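Local coordinates for intradiol ring-cleavage dioxygenase (Streptomyces sp. SirexAA-E, PDB 4ILV), which probably uses its iron(III) centre to cleave catechol-type aromatic rings between the two hydroxyl-bearing carbons, as in intradiol dioxygenases, at residues 39-42 with 43-47; 159-163 with 164-168. One frame throughout, in Å; residues are numbered along the deposited sequence.

Contact 1 (39-42 with 43-47)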
ATOM      1  N   GLN A  39       2.162  -2.012 -11.382  1.00 44.57           N
ATOM      2  CA  GLN A  39       3.033  -0.875 -11.664  1.00 47.21           C
ATOM      3  C   GLN A  39       4.466  -1.235 -11.302  1.00 45.25           C
ATOM      4  O   GLN A  39       4.723  -2.275 -10.695  1.00 44.41           O
ATOM      5  CB  GLN A  39       2.591   0.374 -10.895  1.00 40.60           C
ATOM      6  CG  GLN A  39       1.265   0.937 -11.357  1.00 48.27           C
ATOM      7  CD  GLN A  39       1.118   2.413 -11.083  1.00 49.53           C
ATOM      8  OE1 GLN A  39       1.611   2.925 -10.079  1.00 53.19           O
ATOM      9  NE2 GLN A  39       0.438   3.114 -11.987  1.00 49.09           N
ATOM     10  N   MET A  40       5.405  -0.381 -11.679  1.00 45.74           N
ATOM     11  CA  MET A  40       6.806  -0.685 -11.426  1.00 50.13           C
ATOM     12  C   MET A  40       7.175  -0.721  -9.937  1.00 42.22           C
ATOM     13  O   MET A  40       6.517  -0.111  -9.082  1.00 38.61           O
ATOM     14  CB  MET A  40       7.718   0.254 -12.226  1.00 60.73           C
ATOM     15  CG  MET A  40       7.481   1.735 -12.008  1.00 63.68           C
ATOM     16  SD  MET A  40       8.615   2.706 -13.025  1.00 89.23           S
ATOM     17  CE  MET A  40       8.250   2.049 -14.653  1.00 59.56           C
ATOM     18  N   GLU A  41       8.221  -1.480  -9.643  1.00 44.49           N
ATOM     19  CA  GLU A  41       8.730  -1.647  -8.289  1.00 45.16           C
ATOM     20  C   GLU A  41       9.408  -0.380  -7.762  1.00 45.38           C
ATOM     21  O   GLU A  41       9.182   0.023  -6.625  1.00 47.17           O
ATOM     22  CB  GLU A  41       9.723  -2.810  -8.290  1.00 50.12           C
ATOM     23  CG  GLU A  41      10.402  -3.114  -6.972  1.00 47.75           C
ATOM     24  CD  GLU A  41      11.305  -4.334  -7.072  1.00 51.52           C
ATOM     25  OE1 GLU A  41      10.792  -5.472  -7.049  1.00 50.13           O
ATOM     26  OE2 GLU A  41      12.531  -4.151  -7.224  1.00 57.35           O
ATOM     27  N   GLY A  42      10.230   0.244  -8.598  1.00 46.99           N
ATOM     28  CA  GLY A  42      11.001   1.404  -8.191  1.00 49.24           C
ATOM     29  C   GLY A  42      12.323   0.969  -7.585  1.00 51.66           C
ATOM     30  O   GLY A  42      12.472  -0.192  -7.185  1.00 51.25           O
ATOM     31  N   PRO A  43      13.299   1.891  -7.528  1.00 51.84           N
ATOM     32  CA  PRO A  43      14.630   1.559  -7.012  1.00 49.68           C
ATOM     33  C   PRO A  43      14.648   1.309  -5.504  1.00 49.50           C
ATOM     34  O   PRO A  43      15.596   0.703  -5.014  1.00 47.73           O
ATOM     35  CB  PRO A  43      15.465   2.798  -7.369  1.00 54.48           C
ATOM     36  CG  PRO A  43      14.479   3.905  -7.464  1.00 55.46           C
ATOM     37  CD  PRO A  43      13.219   3.285  -7.998  1.00 54.98           C
ATOM     38  N   TYR A  44      13.606   1.735  -4.790  1.00 47.17           N
ATOM     39  CA  TYR A  44      13.644   1.763  -3.323  1.00 47.69           C
ATOM     40  C   TYR A  44      13.045   0.548  -2.605  1.00 37.62           C
ATOM     41  O   TYR A  44      12.842   0.576  -1.392  1.00 42.80           O
ATOM     42  CB  TYR A  44      13.040   3.071  -2.810  1.00 41.35           C
ATOM     43  CG  TYR A  44      13.737   4.275  -3.396  1.00 50.03           C
ATOM     44  CD1 TYR A  44      15.124   4.315  -3.495  1.00 52.94           C
ATOM     45  CD2 TYR A  44      13.013   5.346  -3.910  1.00 56.38           C
ATOM     46  CE1 TYR A  44      15.771   5.400  -4.056  1.00 59.30           C
ATOM     47  CE2 TYR A  44      13.657   6.444  -4.474  1.00 60.29           C
ATOM     48  CZ  TYR A  44      15.034   6.462  -4.544  1.00 65.03           C
ATOM     49  OH  TYR A  44      15.681   7.545  -5.104  1.00 76.10           O
ATOM     50  N   PHE A  45      12.745  -0.508  -3.345  1.00 36.88           N
ATOM     51  CA  PHE A  45      12.316  -1.746  -2.708  1.00 40.17           C
ATOM     52  C   PHE A  45      13.491  -2.453  -2.026  1.00 41.61           C
ATOM     53  O   PHE A  45      14.612  -2.433  -2.525  1.00 48.76           O
ATOM     54  CB  PHE A  45      11.658  -2.691  -3.722  1.00 33.94           C
ATOM     55  CG  PHE A  45      11.304  -4.038  -3.151  1.00 33.58           C
ATOM     56  CD1 PHE A  45      10.246  -4.177  -2.260  1.00 29.38           C
ATOM     57  CD2 PHE A  45      12.034  -5.170  -3.501  1.00 38.18           C
ATOM     58  CE1 PHE A  45       9.914  -5.427  -1.735  1.00 31.26           C
ATOM     59  CE2 PHE A  45      11.709  -6.422  -2.976  1.00 41.62           C
ATOM     60  CZ  PHE A  45      10.647  -6.548  -2.092  1.00 30.95           C
ATOM     61  N   LYS A  46      13.223  -3.078  -0.886  1.00 42.69           N
ATOM     62  CA  LYS A  46      14.200  -3.934  -0.223  1.00 46.40           C
ATOM     63  C   LYS A  46      13.510  -5.248   0.135  1.00 45.29           C
ATOM     64  O   LYS A  46      12.468  -5.250   0.798  1.00 38.95           O
ATOM     65  CB  LYS A  46      14.755  -3.271   1.039  1.00 36.57           C
ATOM     66  CG  LYS A  46      15.726  -2.138   0.762  1.00 41.56           C
ATOM     67  CD  LYS A  46      16.354  -1.586   2.045  1.00 43.52           C
ATOM     68  CE  LYS A  46      17.264  -2.597   2.723  1.00 43.37           C
ATOM     69  NZ  LYS A  46      17.904  -2.007   3.943  1.00 55.48           N
ATOM     70  N   PRO A  47      14.074  -6.374  -0.326  1.00 51.19           N
ATOM     71  CA  PRO A  47      13.498  -7.667   0.054  1.00 50.86           C
ATOM     72  C   PRO A  47      13.687  -7.908   1.548  1.00 47.57           C
ATOM     73  O   PRO A  47      14.460  -7.192   2.185  1.00 40.55           O
ATOM     74  CB  PRO A  47      14.321  -8.673  -0.764  1.00 44.86           C
ATOM     75  CG  PRO A  47      15.604  -7.975  -1.051  1.00 48.43           C
ATOM     76  CD  PRO A  47      15.249  -6.525  -1.206  1.00 54.67           C
TER
HETATM   77  O   HOH W   1      10.546   1.612  -4.607  1.00 34.57           O

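Contact 2 (159-163 with 164-168)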
ATOM      1  N   ALA A 159       2.905  11.046 -14.673  1.00 47.97           N
ATOM      2  CA  ALA A 159       2.464  10.146 -15.735  1.00 48.82           C
ATOM      3  C   ALA A 159       2.200   8.725 -15.243  1.00 49.39           C
ATOM      4  O   ALA A 159       1.463   7.971 -15.876  1.00 52.73           O
ATOM      5  CB  ALA A 159       3.479  10.132 -16.867  1.00 53.90           C
ATOM      6  N   LEU A 160       2.801   8.357 -14.116  1.00 48.91           N
ATOM      7  CA  LEU A 160       2.621   7.013 -13.577  1.00 50.85           C
ATOM      8  C   LEU A 160       1.274   6.845 -12.883  1.00 38.49           C
ATOM      9  O   LEU A 160       0.837   5.728 -12.631  1.00 40.49           O
ATOM     10  CB  LEU A 160       3.734   6.688 -12.583  1.00 56.87           C
ATOM     11  CG  LEU A 160       4.920   5.852 -13.057  1.00 65.48           C
ATOM     12  CD1 LEU A 160       5.778   6.636 -14.035  1.00 69.24           C
ATOM     13  CD2 LEU A 160       5.742   5.399 -11.858  1.00 69.60           C
ATOM     14  N   PHE A 161       0.625   7.962 -12.572  1.00 35.16           N
ATOM     15  CA  PHE A 161      -0.624   7.939 -11.826  1.00 36.68           C
ATOM     16  C   PHE A 161      -1.699   7.176 -12.579  1.00 36.50           C
ATOM     17  O   PHE A 161      -1.795   7.281 -13.795  1.00 38.65           O
ATOM     18  CB  PHE A 161      -1.115   9.360 -11.533  1.00 37.18           C
ATOM     19  CG  PHE A 161      -2.497   9.401 -10.969  1.00 36.46           C
ATOM     20  CD1 PHE A 161      -2.717   9.105  -9.636  1.00 32.14           C
ATOM     21  CD2 PHE A 161      -3.586   9.694 -11.783  1.00 38.62           C
ATOM     22  CE1 PHE A 161      -3.997   9.120  -9.110  1.00 35.28           C
ATOM     23  CE2 PHE A 161      -4.876   9.709 -11.265  1.00 34.62           C
ATOM     24  CZ  PHE A 161      -5.083   9.417  -9.922  1.00 33.16           C
ATOM     25  N   ASP A 162      -2.492   6.398 -11.851  1.00 36.42           N
ATOM     26  CA  ASP A 162      -3.589   5.631 -12.436  1.00 32.04           C
ATOM     27  C   ASP A 162      -4.786   5.684 -11.491  1.00 36.06           C
ATOM     28  O   ASP A 162      -4.725   5.147 -10.385  1.00 34.95           O
ATOM     29  CB  ASP A 162      -3.152   4.177 -12.637  1.00 31.74           C
ATOM     30  CG  ASP A 162      -4.211   3.318 -13.338  1.00 40.56           C
ATOM     31  OD1 ASP A 162      -5.355   3.776 -13.544  1.00 39.21           O
ATOM     32  OD2 ASP A 162      -3.891   2.149 -13.645  1.00 38.55           O
ATOM     33  N   PRO A 163      -5.886   6.321 -11.924  1.00 38.07           N
ATOM     34  CA  PRO A 163      -7.092   6.455 -11.097  1.00 38.14           C
ATOM     35  C   PRO A 163      -7.640   5.111 -10.608  1.00 36.78           C
ATOM     36  O   PRO A 163      -8.331   5.087  -9.594  1.00 39.59           O
ATOM     37  CB  PRO A 163      -8.094   7.127 -12.039  1.00 44.86           C
ATOM     38  CG  PRO A 163      -7.546   6.911 -13.404  1.00 47.62           C
ATOM     39  CD  PRO A 163      -6.067   6.943 -13.242  1.00 41.30           C
ATOM     40  N   ALA A 164      -7.340   4.015 -11.303  1.00 31.41           N
ATOM     41  CA  ALA A 164      -7.781   2.695 -10.836  1.00 31.04           C
ATOM     42  C   ALA A 164      -7.052   2.284  -9.549  1.00 32.05           C
ATOM     43  O   ALA A 164      -7.495   1.391  -8.834  1.00 36.29           O
ATOM     44  CB  ALA A 164      -7.581   1.638 -11.918  1.00 29.44           C
ATOM     45  N   LEU A 165      -5.943   2.944  -9.241  1.00 34.39           N
ATOM     46  CA  LEU A 165      -5.182   2.604  -8.046  1.00 31.02           C
ATOM     47  C   LEU A 165      -5.388   3.628  -6.926  1.00 33.47           C
ATOM     48  O   LEU A 165      -4.629   3.650  -5.940  1.00 26.44           O
ATOM     49  CB  LEU A 165      -3.701   2.464  -8.394  1.00 31.75           C
ATOM     50  CG  LEU A 165      -3.404   1.317  -9.368  1.00 33.45           C
ATOM     51  CD1 LEU A 165      -2.019   1.455  -9.967  1.00 36.13           C
ATOM     52  CD2 LEU A 165      -3.544  -0.029  -8.687  1.00 29.31           C
ATOM     53  N   LEU A 166      -6.421   4.462  -7.065  1.00 29.00           N
ATOM     54  CA  LEU A 166      -6.784   5.415  -6.007  1.00 31.01           C
ATOM     55  C   LEU A 166      -7.420   4.707  -4.821  1.00 27.20           C
ATOM     56  O   LEU A 166      -8.283   3.848  -4.988  1.00 24.28           O
ATOM     57  CB  LEU A 166      -7.756   6.469  -6.533  1.00 32.44           C
ATOM     58  CG  LEU A 166      -7.193   7.716  -7.224  1.00 37.36           C
ATOM     59  CD1 LEU A 166      -8.321   8.497  -7.909  1.00 34.89           C
ATOM     60  CD2 LEU A 166      -6.440   8.617  -6.250  1.00 28.68           C
ATOM     61  N   MET A 167      -6.963   5.039  -3.630  1.00 24.53           N
ATOM     62  CA  MET A 167      -7.661   4.705  -2.392  1.00 26.53           C
ATOM     63  C   MET A 167      -8.806   5.688  -2.208  1.00 27.80           C
ATOM     64  O   MET A 167      -8.764   6.794  -2.747  1.00 28.86           O
ATOM     65  CB  MET A 167      -6.717   4.881  -1.195  1.00 26.97           C
ATOM     66  CG  MET A 167      -5.528   3.931  -1.181  1.00 29.42           C
ATOM     67  SD  MET A 167      -4.467   4.198   0.252  1.00 28.76           S
ATOM     68  CE  MET A 167      -3.632   5.707  -0.234  1.00 24.48           C
ATOM     69  N   ASN A 168      -9.823   5.299  -1.447  1.00 26.66           N
ATOM     70  CA  ASN A 168     -10.704   6.283  -0.832  1.00 28.58           C
ATOM     71  C   ASN A 168     -10.021   6.719   0.456  1.00 25.59           C
ATOM     72  O   ASN A 168      -9.462   5.902   1.159  1.00 25.43           O
ATOM     73  CB  ASN A 168     -12.073   5.705  -0.496  1.00 26.98           C
ATOM     74  CG  ASN A 168     -12.983   5.589  -1.714  1.00 35.40           C
ATOM     75  OD1 ASN A 168     -12.631   5.996  -2.821  1.00 31.28           O
ATOM     76  ND2 ASN A 168     -14.174   5.045  -1.501  1.00 35.98           N
TER

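Contact 1 (39-42 with 43-47)
Glu41 and Phe45 lean on each other across a tight bend because both send CG anti to their own backbone N, with chi1 at 178° in Glu41. The glutamate chain then runs straight on, so that its CG lies 3.5 Å from CB of Phe45 while its carboxyl carbon CD reaches the near side of the ring, 3.7 Å from Phe45 CD2. The carboxylate and ring planes are inclined 34° to each other. A type I beta turn from Gly42 to Phe45 brings the two residues together. The ends of this turn stay apart, with Gly42 O 3.9 Å from Phe45 N, too far for the classical closing bond. A water bridges the bend instead: it donates to Glu41 O at 2.9 Å and weakly accepts from Tyr44 N. Gly42 itself has a positive phi (88°), and a side chain at this backbone conformation would collide with the carbonyl oxygen of Glu41, so glycine is the residue that fits. Within the turn, CG of Pro43 sits 3.8 Å above the centre of the Tyr44 ring, whose other contacts include a stack with the iron ligand Tyr95. The carboxylate of Glu41 is paired through OE1 in a salt bridge with Lys134, which also makes a cation-pi contact with Phe45. An alanine here removes the carboxylate, and Lys134 would probably lose this salt-bridge partner while one side of Phe45 lost its packing. Acid, base and aromatic ring thus form one cluster, in which the lysine is likely to offset the charge that the glutamate brings against the phenyl group, and the CG methylene and the carboxyl carbon both pack on Phe45.

Contact 2 (159-163 with 164-168)
Asp162 accepts two backbone bonds from the turn that follows it, one on its side chain and one on its carbonyl. With CG anti to the backbone N (chi1 -176°), its carboxylate swings over the start of the short 3-10 turn at Pro163 and Ala164, and OD1 takes the N-H of Ala164 at 3.0 Å. That donor stands well above the carboxylate plane, although the bond is fairly straight at hydrogen (160°). Asp162 O receives Leu165 N at 2.8 Å, and one residue further on Pro163 O receives Leu166 N at 3.2 Å. Proline has no N-H to give, so the donors begin with Ala164, and three successive amides find acceptors within the turn. Apolar contacts accompany it: Leu166 CD2 meets the Phe161 ring at its edge, in plane, 3.8 Å from CE1, while Leu165 CD1 comes to 4.0 Å from CB of Asp162. The ring of Tyr148, in strand 143-148, meets Phe161 edge-to-face, and the Tyr148 backbone hydrogen-bonds to that of Leu165. The aspartate side chain therefore closes an Asx turn onto the N-H of Ala164, and its negative charge would be expected to favour the amide that it faces.

Overall arrangement
Contact 1 and contact 2 are two loop bends with centres about 17 Å apart, each about 12 Å from the centre of the chain, yet they touch directly. Gln39 makes the join: its NE2 lies 2.7 Å from Leu160 O, a probable hydrogen bond, and its CD packs 3.5 Å from Leu165 CD1. Met40 adds a looser contact with Leu160. Both loops also meet strand 143-148. Their relation to the metal differs: the side chain of Tyr44 in contact 1 comes within about 5 Å of the iron(III) held by Tyr95, Tyr124, His130 and His132, whereas that of Leu165 in contact 2 stays about 12 Å away.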